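Local structure of CLIP-associating protein 2 (3WOZ) at residues 146-151 with 193-198; 122-127 with 152-157; 177-182 with 186-191; 131-136 with 169-174. The protein probably binds tubulin through TOG domains built of HEAT-type helical repeats and contributes to the control of microtubule dynamics. All blocks are in the same frame, centred on the assembly; numbering follows the deposited sequence.

Interaction 1: 146-151 with 193-198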
loop_
_atom_site.group_PDB
_atom_site.type_symbol
_atom_site.label_atom_id
_atom_site.label_comp_id
_atom_site.label_asym_id
_atom_site.label_seq_id
_atom_site.Cartn_x
_atom_site.Cartn_y
_atom_site.Cartn_z
ATOM N N ALA A 146 -4.719 -8.494 0.366
ATOM C CA ALA A 146 -3.507 -7.686 0.234
ATOM C C ALA A 146 -3.443 -6.548 1.264
ATOM O O ALA A 146 -2.406 -6.338 1.896
ATOM C CB ALA A 146 -3.385 -7.144 -1.185
ATOM N N ILE A 147 -4.553 -5.830 1.431
ATOM C CA ILE A 147 -4.655 -4.790 2.466
ATOM C C ILE A 147 -4.368 -5.366 3.847
ATOM O O ILE A 147 -3.565 -4.810 4.593
ATOM C CB ILE A 147 -6.043 -4.107 2.482
ATOM C CG1 ILE A 147 -6.242 -3.265 1.225
ATOM C CG2 ILE A 147 -6.213 -3.235 3.737
ATOM C CD1 ILE A 147 -7.705 -3.088 0.844
ATOM N N LEU A 148 -5.016 -6.486 4.170
ATOM C CA LEU A 148 -4.878 -7.127 5.480
ATOM C C LEU A 148 -3.468 -7.657 5.747
ATOM O O LEU A 148 -2.910 -7.440 6.828
ATOM C CB LEU A 148 -5.920 -8.241 5.660
ATOM C CG LEU A 148 -7.401 -7.825 5.691
ATOM C CD1 LEU A 148 -8.313 -9.034 5.451
ATOM C CD2 LEU A 148 -7.777 -7.085 6.992
ATOM N N LYS A 149 -2.886 -8.346 4.765
ATOM C CA LYS A 149 -1.512 -8.838 4.912
ATOM C C LYS A 149 -0.537 -7.692 5.185
ATOM O O LYS A 149 0.371 -7.824 6.008
ATOM C CB LYS A 149 -1.069 -9.627 3.680
ATOM C CG LYS A 149 -1.583 -11.055 3.639
ATOM C CD LYS A 149 -1.033 -11.777 2.419
ATOM C CE LYS A 149 -1.273 -13.280 2.479
ATOM N NZ LYS A 149 -0.998 -13.885 1.139
ATOM N N TYR A 150 -0.743 -6.568 4.507
ATOM C CA TYR A 150 0.108 -5.400 4.689
ATOM C C TYR A 150 -0.062 -4.803 6.091
ATOM O O TYR A 150 0.935 -4.525 6.767
ATOM C CB TYR A 150 -0.162 -4.361 3.599
ATOM C CG TYR A 150 0.886 -3.271 3.499
ATOM C CD1 TYR A 150 0.904 -2.204 4.403
ATOM C CD2 TYR A 150 1.848 -3.295 2.495
ATOM C CE1 TYR A 150 1.860 -1.195 4.310
ATOM C CE2 TYR A 150 2.802 -2.288 2.391
ATOM C CZ TYR A 150 2.803 -1.245 3.306
ATOM O OH TYR A 150 3.743 -0.245 3.202
ATOM N N ILE A 151 -1.312 -4.623 6.527
ATOM C CA ILE A 151 -1.597 -4.193 7.910
ATOM C C ILE A 151 -0.829 -5.069 8.879
ATOM O O ILE A 151 -0.068 -4.570 9.699
ATOM C CB ILE A 151 -3.099 -4.317 8.316
ATOM C CG1 ILE A 151 -4.058 -3.835 7.220
ATOM C CG2 ILE A 151 -3.356 -3.635 9.674
ATOM C CD1 ILE A 151 -4.190 -2.359 7.072
ATOM N N GLN A 193 -8.145 -12.291 10.937
ATOM C CA GLN A 193 -7.787 -12.772 12.270
ATOM C C GLN A 193 -6.392 -12.313 12.670
ATOM O O GLN A 193 -6.210 -11.725 13.738
ATOM C CB GLN A 193 -7.868 -14.298 12.337
ATOM C CG GLN A 193 -9.249 -14.818 12.658
ATOM C CD GLN A 193 -9.454 -16.257 12.241
ATOM O OE1 GLN A 193 -8.619 -17.122 12.515
ATOM N NE2 GLN A 193 -10.575 -16.527 11.580
ATOM N N SER A 194 -5.419 -12.577 11.799
ATOM C CA SER A 194 -4.043 -12.161 12.029
ATOM C C SER A 194 -3.950 -10.653 12.257
ATOM O O SER A 194 -3.195 -10.209 13.121
ATOM C CB SER A 194 -3.138 -12.604 10.872
ATOM O OG SER A 194 -3.582 -12.071 9.637
ATOM N N VAL A 195 -4.726 -9.873 11.502
ATOM C CA VAL A 195 -4.766 -8.417 11.688
ATOM C C VAL A 195 -5.288 -8.051 13.080
ATOM O O VAL A 195 -4.652 -7.279 13.797
ATOM C CB VAL A 195 -5.573 -7.700 10.575
ATOM C CG1 VAL A 195 -5.937 -6.271 10.977
ATOM C CG2 VAL A 195 -4.776 -7.681 9.288
ATOM N N LEU A 196 -6.423 -8.632 13.464
ATOM C CA LEU A 196 -7.010 -8.390 14.785
ATOM C C LEU A 196 -6.084 -8.849 15.905
ATOM O O LEU A 196 -5.923 -8.148 16.903
ATOM C CB LEU A 196 -8.386 -9.056 14.909
ATOM C CG LEU A 196 -9.502 -8.529 14.003
ATOM C CD1 LEU A 196 -10.766 -9.351 14.180
ATOM C CD2 LEU A 196 -9.789 -7.054 14.254
ATOM N N ILE A 197 -5.468 -10.014 15.721
ATOM C CA ILE A 197 -4.491 -10.552 16.666
ATOM C C ILE A 197 -3.308 -9.596 16.832
ATOM O O ILE A 197 -2.960 -9.225 17.956
ATOM C CB ILE A 197 -3.987 -11.965 16.234
ATOM C CG1 ILE A 197 -5.081 -13.030 16.422
ATOM C CG2 ILE A 197 -2.698 -12.357 16.969
ATOM C CD1 ILE A 197 -5.440 -13.355 17.873
ATOM N N SER A 198 -2.709 -9.196 15.712
ATOM C CA SER A 198 -1.528 -8.331 15.731
ATOM C C SER A 198 -1.800 -6.967 16.366
ATOM O O SER A 198 -0.983 -6.480 17.144
ATOM C CB SER A 198 -0.929 -8.172 14.328
ATOM O OG SER A 198 -1.912 -7.781 13.386
#
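Val195 packs against Leu148 and Ile151. Its CG2 methyl does most of the touching. It sits 3.1 Å from Leu148 O, close for a methyl carbon and a carbonyl oxygen. The same CG2 lies 3.8 Å from Leu148 CD2, the two side chains meeting at about a right angle. On the Ile151 side it lies 3.9 Å from Ile151 CB. The second methyl, Val195 CG1, is 3.9 Å from Ile151 CG2, so both branches of the valine are used. With CG1 anti to the backbone N (chi1 164°), CG1 faces Ile151 and CG2 is left to reach Leu148. The backbones come close here: the CA atoms of Leu148 and Val195 are 6.3 Å apart. Further out, Leu148 also packs on Val176 of helix 167-179, and Ile151 on Leu128 of helix 121-133. Near the contact, Ser194 OG lies within bonding range of Lys190 O and Ala191 O of its own helix, and more weakly of Glu152 OE1. The contact thus joins helix 141-155 to helix 186-202 within the TOG array of HEAT-type helices. No hydrogen bond links the two segments. The contact rests on buried aliphatic packing, with one methyl close to a backbone carbonyl.

Interaction 2: 122-127 with 152-157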
loop_
_atom_site.group_PDB
_atom_site.type_symbol
_atom_site.label_atom_id
_atom_site.label_comp_id
_atom_site.label_asym_id
_atom_site.label_seq_id
_atom_site.Cartn_x
_atom_site.Cartn_y
_atom_site.Cartn_z
ATOM N N ASP A 122 3.109 5.431 11.388
ATOM C CA ASP A 122 1.814 6.048 11.692
ATOM C C ASP A 122 1.117 6.535 10.423
ATOM O O ASP A 122 -0.065 6.246 10.216
ATOM C CB ASP A 122 1.944 7.173 12.738
ATOM C CG ASP A 122 2.874 8.300 12.301
ATOM O OD1 ASP A 122 3.783 8.071 11.465
ATOM O OD2 ASP A 122 2.700 9.429 12.811
ATOM N N LEU A 123 1.866 7.233 9.571
ATOM C CA LEU A 123 1.363 7.730 8.283
ATOM C C LEU A 123 0.876 6.601 7.362
ATOM O O LEU A 123 -0.196 6.710 6.749
ATOM C CB LEU A 123 2.429 8.562 7.559
ATOM C CG LEU A 123 2.973 9.870 8.154
ATOM C CD1 LEU A 123 3.931 10.499 7.160
ATOM C CD2 LEU A 123 1.877 10.872 8.523
ATOM N N GLN A 124 1.664 5.530 7.265
ATOM C CA GLN A 124 1.265 4.337 6.516
ATOM C C GLN A 124 -0.023 3.760 7.088
ATOM O O GLN A 124 -0.950 3.440 6.349
ATOM C CB GLN A 124 2.336 3.253 6.593
ATOM C CG GLN A 124 3.651 3.560 5.920
ATOM C CD GLN A 124 4.536 2.333 5.888
ATOM O OE1 GLN A 124 5.634 2.322 6.444
ATOM N NE2 GLN A 124 4.038 1.273 5.272
ATOM N N PHE A 125 -0.061 3.619 8.411
ATOM C CA PHE A 125 -1.202 3.014 9.096
ATOM C C PHE A 125 -2.490 3.807 8.884
ATOM O O PHE A 125 -3.558 3.221 8.690
ATOM C CB PHE A 125 -0.917 2.851 10.590
ATOM C CG PHE A 125 -1.966 2.062 11.325
ATOM C CD1 PHE A 125 -2.916 2.709 12.114
ATOM C CD2 PHE A 125 -2.016 0.674 11.214
ATOM C CE1 PHE A 125 -3.892 1.982 12.795
ATOM C CE2 PHE A 125 -2.990 -0.063 11.890
ATOM C CZ PHE A 125 -3.932 0.592 12.681
ATOM N N ASN A 126 -2.376 5.134 8.912
ATOM C CA ASN A 126 -3.531 6.014 8.754
ATOM C C ASN A 126 -4.124 5.918 7.356
ATOM O O ASN A 126 -5.345 5.931 7.194
ATOM C CB ASN A 126 -3.172 7.462 9.102
ATOM C CG ASN A 126 -2.840 7.651 10.578
ATOM O OD1 ASN A 126 -2.195 8.630 10.953
ATOM N ND2 ASN A 126 -3.272 6.713 11.420
ATOM N N ILE A 127 -3.253 5.804 6.355
ATOM C CA ILE A 127 -3.677 5.558 4.980
ATOM C C ILE A 127 -4.404 4.222 4.881
ATOM O O ILE A 127 -5.414 4.109 4.185
ATOM C CB ILE A 127 -2.482 5.599 4.006
ATOM C CG1 ILE A 127 -2.031 7.047 3.800
ATOM C CG2 ILE A 127 -2.834 4.947 2.663
ATOM C CD1 ILE A 127 -0.597 7.180 3.406
ATOM N N GLU A 152 -1.041 -6.381 8.771
ATOM C CA GLU A 152 -0.420 -7.341 9.674
ATOM C C GLU A 152 1.095 -7.160 9.746
ATOM O O GLU A 152 1.660 -7.133 10.836
ATOM C CB GLU A 152 -0.756 -8.781 9.279
ATOM C CG GLU A 152 -0.751 -9.725 10.479
ATOM C CD GLU A 152 -0.099 -11.064 10.204
ATOM O OE1 GLU A 152 -0.221 -11.586 9.073
ATOM O OE2 GLU A 152 0.527 -11.607 11.144
ATOM N N THR A 153 1.743 -7.026 8.589
ATOM C CA THR A 153 3.202 -6.859 8.541
ATOM C C THR A 153 3.629 -5.510 9.132
ATOM O O THR A 153 4.645 -5.424 9.822
ATOM C CB THR A 153 3.743 -7.029 7.108
ATOM O OG1 THR A 153 3.189 -8.216 6.527
ATOM C CG2 THR A 153 5.261 -7.136 7.103
ATOM N N LEU A 154 2.842 -4.467 8.873
ATOM C CA LEU A 154 3.118 -3.136 9.419
ATOM C C LEU A 154 2.988 -3.136 10.940
ATOM O O LEU A 154 3.745 -2.454 11.633
ATOM C CB LEU A 154 2.187 -2.080 8.804
ATOM C CG LEU A 154 2.490 -0.612 9.139
ATOM C CD1 LEU A 154 3.785 -0.147 8.478
ATOM C CD2 LEU A 154 1.335 0.292 8.738
ATOM N N ALA A 155 2.033 -3.913 11.444
ATOM C CA ALA A 155 1.791 -4.031 12.880
ATOM C C ALA A 155 2.975 -4.647 13.625
ATOM O O ALA A 155 3.199 -4.338 14.797
ATOM C CB ALA A 155 0.522 -4.831 13.139
ATOM N N LYS A 156 3.728 -5.507 12.938
ATOM C CA LYS A 156 4.911 -6.153 13.509
ATOM C C LYS A 156 6.100 -5.201 13.657
ATOM O O LYS A 156 7.057 -5.506 14.370
ATOM C CB LYS A 156 5.332 -7.376 12.674
ATOM C CG LYS A 156 4.227 -8.399 12.392
ATOM C CD LYS A 156 3.654 -9.008 13.668
ATOM C CE LYS A 156 2.427 -9.863 13.380
ATOM N NZ LYS A 156 2.778 -11.142 12.697
ATOM N N GLN A 157 6.045 -4.059 12.979
ATOM C CA GLN A 157 7.137 -3.087 13.036
ATOM C C GLN A 157 6.739 -1.744 13.672
ATOM O O GLN A 157 7.579 -0.863 13.855
ATOM C CB GLN A 157 7.757 -2.884 11.641
ATOM C CG GLN A 157 6.852 -2.213 10.604
ATOM C CD GLN A 157 7.536 -2.010 9.256
ATOM O OE1 GLN A 157 8.068 -2.950 8.668
ATOM N NE2 GLN A 157 7.512 -0.780 8.756
#
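Phe125 and Leu154 are the nearest CA pair between segments 122-127 and 152-157, 7.5 Å apart. The segments run in roughly opposite directions. Leu154 bridges the gap with a forked tip. Its CG is anti to the backbone N (chi1 -172°), which carries the methyls toward residues 124 and 125. CD2 rests 3.6 Å from Phe125 N and 3.9 Å from Phe125 CB. It meets the Phe125 ring at its edge, near the ring plane. The other branch, CD1, lies 3.7 Å from Gln124 CD, while CD2 is 3.8 Å from Gln124 CB, and the extended glutamine crosses the fork at a slant. With an alanine in the leucine's place the fork is gone, and Gln124 and the Phe125 edge would probably be left without their partner, a gap opening between the two helices. Gln157 NE2 bonds Asn121 OD1 and Arg116 O, tying this end to the start of helix 121-133 and to helix 102-118. On another side of segment 152-157 Lys156 NZ meets Glu152 OE2 at 2.8 Å in a salt bridge, from above the carboxylate plane. No hydrogen bond crosses this buried joint of neighbouring TOG helices. It rests mainly on leucine methyls against Phe125 and the glutamine chain.

Interaction 3: 177-182 with 186-191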
loop_
_atom_site.group_PDB
_atom_site.type_symbol
_atom_site.label_atom_id
_atom_site.label_comp_id
_atom_site.label_asym_id
_atom_site.label_seq_id
_atom_site.Cartn_x
_atom_site.Cartn_y
_atom_site.Cartn_z
ATOM N N ILE A 177 -13.501 -7.202 11.521
ATOM C CA ILE A 177 -14.221 -8.183 12.351
ATOM C C ILE A 177 -15.122 -9.087 11.506
ATOM O O ILE A 177 -15.085 -10.314 11.637
ATOM C CB ILE A 177 -15.111 -7.507 13.452
ATOM C CG1 ILE A 177 -14.368 -6.388 14.200
ATOM C CG2 ILE A 177 -15.686 -8.558 14.422
ATOM C CD1 ILE A 177 -13.374 -6.844 15.266
ATOM N N THR A 178 -15.928 -8.469 10.645
ATOM C CA THR A 178 -16.880 -9.199 9.809
ATOM C C THR A 178 -16.182 -9.990 8.707
ATOM O O THR A 178 -16.585 -11.116 8.398
ATOM C CB THR A 178 -17.947 -8.268 9.201
ATOM O OG1 THR A 178 -17.311 -7.131 8.606
ATOM C CG2 THR A 178 -18.913 -7.793 10.281
ATOM N N TRP A 179 -15.130 -9.405 8.133
ATOM C CA TRP A 179 -14.303 -10.084 7.136
ATOM C C TRP A 179 -13.662 -11.352 7.710
ATOM O O TRP A 179 -13.191 -12.216 6.965
ATOM C CB TRP A 179 -13.221 -9.143 6.585
ATOM C CG TRP A 179 -13.739 -7.977 5.769
ATOM C CD1 TRP A 179 -15.022 -7.776 5.341
ATOM C CD2 TRP A 179 -12.972 -6.876 5.259
ATOM N NE1 TRP A 179 -15.103 -6.614 4.612
ATOM C CE2 TRP A 179 -13.862 -6.042 4.545
ATOM C CE3 TRP A 179 -11.619 -6.512 5.337
ATOM C CZ2 TRP A 179 -13.444 -4.864 3.916
ATOM C CZ3 TRP A 179 -11.205 -5.335 4.712
ATOM C CH2 TRP A 179 -12.118 -4.529 4.009
ATOM N N THR A 180 -13.656 -11.460 9.035
ATOM C CA THR A 180 -13.091 -12.620 9.720
ATOM C C THR A 180 -14.037 -13.827 9.673
ATOM O O THR A 180 -13.634 -14.958 9.960
ATOM C CB THR A 180 -12.735 -12.291 11.183
ATOM O OG1 THR A 180 -12.342 -10.916 11.289
ATOM C CG2 THR A 180 -11.602 -13.162 11.657
ATOM N N THR A 181 -15.291 -13.579 9.309
ATOM C CA THR A 181 -16.280 -14.643 9.165
ATOM C C THR A 181 -16.536 -14.944 7.687
ATOM O O THR A 181 -17.355 -15.806 7.357
ATOM C CB THR A 181 -17.617 -14.297 9.882
ATOM O OG1 THR A 181 -18.187 -13.115 9.308
ATOM C CG2 THR A 181 -17.393 -14.078 11.371
ATOM N N GLU A 182 -15.813 -14.233 6.817
ATOM C CA GLU A 182 -15.974 -14.295 5.357
ATOM C C GLU A 182 -16.092 -15.721 4.812
ATOM O O GLU A 182 -15.132 -16.495 4.884
ATOM C CB GLU A 182 -14.829 -13.540 4.662
ATOM C CG GLU A 182 -14.919 -13.482 3.137
ATOM C CD GLU A 182 -16.199 -12.832 2.644
ATOM O OE1 GLU A 182 -16.319 -11.593 2.735
ATOM O OE2 GLU A 182 -17.084 -13.564 2.156
ATOM N N SER A 186 -11.381 -18.280 2.634
ATOM C CA SER A 186 -10.575 -18.702 3.774
ATOM C C SER A 186 -9.359 -17.788 3.952
ATOM O O SER A 186 -8.858 -17.618 5.064
ATOM C CB SER A 186 -10.124 -20.153 3.590
ATOM O OG SER A 186 -9.159 -20.524 4.561
ATOM N N ASP A 187 -8.895 -17.204 2.848
ATOM C CA ASP A 187 -7.756 -16.287 2.869
ATOM C C ASP A 187 -8.075 -14.969 3.577
ATOM O O ASP A 187 -7.269 -14.477 4.366
ATOM C CB ASP A 187 -7.232 -16.039 1.454
ATOM C CG ASP A 187 -6.538 -17.256 0.869
ATOM O OD1 ASP A 187 -5.971 -18.060 1.640
ATOM O OD2 ASP A 187 -6.554 -17.405 -0.369
ATOM N N VAL A 188 -9.249 -14.409 3.300
ATOM C CA VAL A 188 -9.731 -13.250 4.048
ATOM C C VAL A 188 -9.845 -13.604 5.536
ATOM O O VAL A 188 -9.326 -12.873 6.384
ATOM C CB VAL A 188 -11.071 -12.715 3.490
ATOM C CG1 VAL A 188 -11.542 -11.519 4.291
ATOM C CG2 VAL A 188 -10.912 -12.315 2.038
ATOM N N ARG A 189 -10.484 -14.743 5.825
ATOM C CA ARG A 189 -10.665 -15.236 7.189
ATOM C C ARG A 189 -9.358 -15.210 7.989
ATOM O O ARG A 189 -9.289 -14.613 9.064
ATOM C CB ARG A 189 -11.255 -16.656 7.152
ATOM C CG ARG A 189 -11.846 -17.145 8.463
ATOM C CD ARG A 189 -12.737 -18.369 8.262
ATOM N NE ARG A 189 -13.568 -18.256 7.064
ATOM C CZ ARG A 189 -13.512 -19.096 6.034
ATOM N NH1 ARG A 189 -12.679 -20.125 6.065
ATOM N NH2 ARG A 189 -14.300 -18.917 4.982
ATOM N N LYS A 190 -8.326 -15.860 7.454
ATOM C CA LYS A 190 -7.038 -15.953 8.143
ATOM C C LYS A 190 -6.314 -14.608 8.213
ATOM O O LYS A 190 -5.629 -14.319 9.202
ATOM C CB LYS A 190 -6.142 -17.024 7.505
ATOM C CG LYS A 190 -6.704 -18.452 7.568
ATOM C CD LYS A 190 -6.882 -18.948 9.009
ATOM C CE LYS A 190 -7.804 -20.161 9.069
ATOM N NZ LYS A 190 -8.157 -20.528 10.472
ATOM N N ALA A 191 -6.472 -13.793 7.170
ATOM C CA ALA A 191 -5.823 -12.483 7.110
ATOM C C ALA A 191 -6.437 -11.501 8.110
ATOM O O ALA A 191 -5.715 -10.752 8.764
ATOM C CB ALA A 191 -5.871 -11.921 5.697
#
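Val188 and Arg189 pack against Trp179, Thr180 and Glu182, closing a helical hairpin of the all-helical TOG domain. Helix 167-179 enters the turn and helix 186-202 leaves it. The chains are close, with the CA atoms of Thr180 and Arg189 4.4 Å apart. Val188 points across the hairpin. Its CG1, anti to the backbone N (chi1 180°), wedges between two partners. It lies 3.7 Å from Trp179 CB and 3.2 Å from Trp179 O. On the other partner, Val188 CB is 3.9 Å from Glu182 CG, where the two side chains are set at a slant. The Trp179 indole itself turns off toward helix 141-155 and makes a cation-pi contact with Lys144. The Glu182 carboxylate also looks elsewhere, OE2 accepting from Lys184 N. Arg189 lies alongside the turn. Its CG passes 3.2 Å from Thr180 O, and a bend further along the chain then brings the guanidinium edge to Glu182 O. Because Arg189 has two deposited conformers, this grip may be only partly populated. In the conformer described, two N-H groups share one backbone carbonyl. The NE bond to Glu182 O is weak. The other is short: Arg189 NH2 lies 2.6 Å from Glu182 O, in the carbonyl plane at a C=O...N angle of 148°, with that oxygen 19° out of the guanidinium plane.

Interaction 4: 131-136 with 169-174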
loop_
_atom_site.group_PDB
_atom_site.type_symbol
_atom_site.label_atom_id
_atom_site.label_comp_id
_atom_site.label_asym_id
_atom_site.label_seq_id
_atom_site.Cartn_x
_atom_site.Cartn_y
_atom_site.Cartn_z
ATOM N N PHE A 131 -8.229 3.541 3.709
ATOM C CA PHE A 131 -8.379 2.683 2.531
ATOM C C PHE A 131 -9.311 1.496 2.794
ATOM O O PHE A 131 -10.094 1.116 1.925
ATOM C CB PHE A 131 -7.013 2.200 2.031
ATOM C CG PHE A 131 -7.038 1.603 0.646
ATOM C CD1 PHE A 131 -7.664 2.266 -0.408
ATOM C CD2 PHE A 131 -6.401 0.393 0.388
ATOM C CE1 PHE A 131 -7.675 1.723 -1.690
ATOM C CE2 PHE A 131 -6.403 -0.157 -0.893
ATOM C CZ PHE A 131 -7.044 0.508 -1.932
ATOM N N THR A 132 -9.221 0.931 3.995
ATOM C CA THR A 132 -10.077 -0.179 4.412
ATOM C C THR A 132 -11.562 0.201 4.362
ATOM O O THR A 132 -12.396 -0.594 3.925
ATOM C CB THR A 132 -9.689 -0.674 5.824
ATOM O OG1 THR A 132 -8.332 -1.136 5.810
ATOM C CG2 THR A 132 -10.599 -1.812 6.290
ATOM N N VAL A 133 -11.879 1.422 4.789
ATOM C CA VAL A 133 -13.261 1.902 4.805
ATOM C C VAL A 133 -13.672 2.598 3.501
ATOM O O VAL A 133 -14.866 2.797 3.259
ATOM C CB VAL A 133 -13.548 2.842 6.018
ATOM C CG1 VAL A 133 -12.956 2.267 7.292
ATOM C CG2 VAL A 133 -13.019 4.253 5.771
ATOM N N ASP A 134 -12.686 2.950 2.671
ATOM C CA ASP A 134 -12.908 3.780 1.481
ATOM C C ASP A 134 -14.198 3.414 0.751
ATOM O O ASP A 134 -14.370 2.279 0.288
ATOM C CB ASP A 134 -11.703 3.724 0.534
ATOM C CG ASP A 134 -11.563 4.980 -0.318
ATOM O OD1 ASP A 134 -12.547 5.374 -0.988
ATOM O OD2 ASP A 134 -10.458 5.568 -0.328
ATOM N N GLN A 135 -15.098 4.393 0.673
ATOM C CA GLN A 135 -16.467 4.196 0.193
ATOM C C GLN A 135 -16.610 4.430 -1.314
ATOM O O GLN A 135 -17.623 4.054 -1.912
ATOM C CB GLN A 135 -17.418 5.123 0.962
ATOM C CG GLN A 135 -18.873 4.652 1.019
ATOM C CD GLN A 135 -19.131 3.671 2.148
ATOM O OE1 GLN A 135 -18.818 3.943 3.310
ATOM N NE2 GLN A 135 -19.717 2.525 1.813
ATOM N N THR A 136 -15.594 5.037 -1.926
ATOM C CA THR A 136 -15.626 5.367 -3.359
ATOM C C THR A 136 -15.161 4.206 -4.250
ATOM O O THR A 136 -14.654 4.422 -5.358
ATOM C CB THR A 136 -14.789 6.634 -3.671
ATOM O OG1 THR A 136 -13.436 6.439 -3.233
ATOM C CG2 THR A 136 -15.381 7.860 -2.982
ATOM N N THR A 169 -10.245 4.477 12.890
ATOM C CA THR A 169 -9.641 3.199 13.247
ATOM C C THR A 169 -10.685 2.254 13.843
ATOM O O THR A 169 -10.587 1.034 13.696
ATOM C CB THR A 169 -8.444 3.397 14.198
ATOM O OG1 THR A 169 -7.591 4.421 13.673
ATOM C CG2 THR A 169 -7.639 2.122 14.325
ATOM N N ARG A 170 -11.683 2.833 14.507
ATOM C CA ARG A 170 -12.838 2.094 15.006
ATOM C C ARG A 170 -13.703 1.608 13.841
ATOM O O ARG A 170 -14.195 0.479 13.852
ATOM C CB ARG A 170 -13.650 2.993 15.938
ATOM C CG ARG A 170 -14.557 2.271 16.916
ATOM C CD ARG A 170 -14.845 3.126 18.157
ATOM N NE ARG A 170 -15.157 4.522 17.839
ATOM C CZ ARG A 170 -14.420 5.569 18.210
ATOM N NH1 ARG A 170 -13.318 5.401 18.932
ATOM N NH2 ARG A 170 -14.795 6.793 17.864
ATOM N N LEU A 171 -13.875 2.472 12.842
ATOM C CA LEU A 171 -14.632 2.162 11.628
ATOM C C LEU A 171 -13.939 1.081 10.788
ATOM O O LEU A 171 -14.604 0.280 10.129
ATOM C CB LEU A 171 -14.832 3.439 10.799
ATOM C CG LEU A 171 -15.672 3.462 9.514
ATOM C CD1 LEU A 171 -17.160 3.283 9.790
ATOM C CD2 LEU A 171 -15.430 4.763 8.757
ATOM N N ALA A 172 -12.607 1.064 10.825
ATOM C CA ALA A 172 -11.815 0.096 10.061
ATOM C C ALA A 172 -11.799 -1.278 10.717
ATOM O O ALA A 172 -11.992 -2.292 10.042
ATOM C CB ALA A 172 -10.404 0.607 9.860
ATOM N N VAL A 173 -11.572 -1.303 12.030
ATOM C CA VAL A 173 -11.549 -2.555 12.790
ATOM C C VAL A 173 -12.899 -3.284 12.721
ATOM O O VAL A 173 -12.932 -4.515 12.671
ATOM C CB VAL A 173 -11.085 -2.338 14.256
ATOM C CG1 VAL A 173 -11.279 -3.595 15.093
ATOM C CG2 VAL A 173 -9.623 -1.919 14.293
ATOM N N SER A 174 -13.992 -2.519 12.700
ATOM C CA SER A 174 -15.347 -3.061 12.527
ATOM C C SER A 174 -15.469 -3.890 11.252
ATOM O O SER A 174 -15.970 -5.011 11.280
ATOM C CB SER A 174 -16.384 -1.934 12.490
ATOM O OG SER A 174 -16.370 -1.183 13.685
#
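Val133 meets Leu171 and Ala172 where the C-terminal end of helix 121-133 rests on helix 167-179, two helices of the HEAT-type array of the TOG domain. The apolar contacts centre on one methyl. Val133 CG1 lies 3.7 Å from Leu171 CG and also 3.7 Å from Ala172 CA, so it fits beside the backbone of the facing helix. The small Ala172 side chain permits this, its CB being 4.0 Å from Val133 CG1. Leu171 comes in from the outer, exposed side. Its CG is anti to the backbone N (chi1 -176°), and the arm lies across Val133 at about a right angle, with CD2 3.8 Å from Val133 CB. Thr132 adds a looser contact, its CG2 methyl facing Ala172 O at 4.0 Å. The hydroxyl of Thr132 is held by Leu128 O of its own helix.

No hydrogen bond crosses between the segments. After the first helix, Asp134 OD1 accepts from Thr136 N, forming an Asx turn. The same oxygen takes Thr136 OG1 at 2.6 Å on its syn side. On the partner helix, Ser174 OG bonds Arg170 O at 2.7 Å. Ser174 N reaches that carbonyl from the opposite face.

None of these polar bonds links the two segments. What joins them is a patch of aliphatic contact, buried at Ala172 and open to solvent at Leu171.

How the interactions relate
From the N terminus, 122-127 opens interaction 2 and 131-136 opens interaction 4 on the same helix, 121-133. Helix 141-155 then opens interaction 1 at 146-151 and closes interaction 2 at 152-157. Helix 167-179 closes interaction 4 at 169-174 and starts interaction 3 at 177-182. Helix 186-202 closes interaction 3 at 186-191, then interaction 1 at 193-198. Interactions 1, 2 and 4 cross one another. The short hairpin of interaction 3 falls wholly within the span of interaction 1, and follows interactions 2 and 4 in series. Together they bind four successive helices. Interaction 1 touches all three others, for example through Ile147 on Thr132.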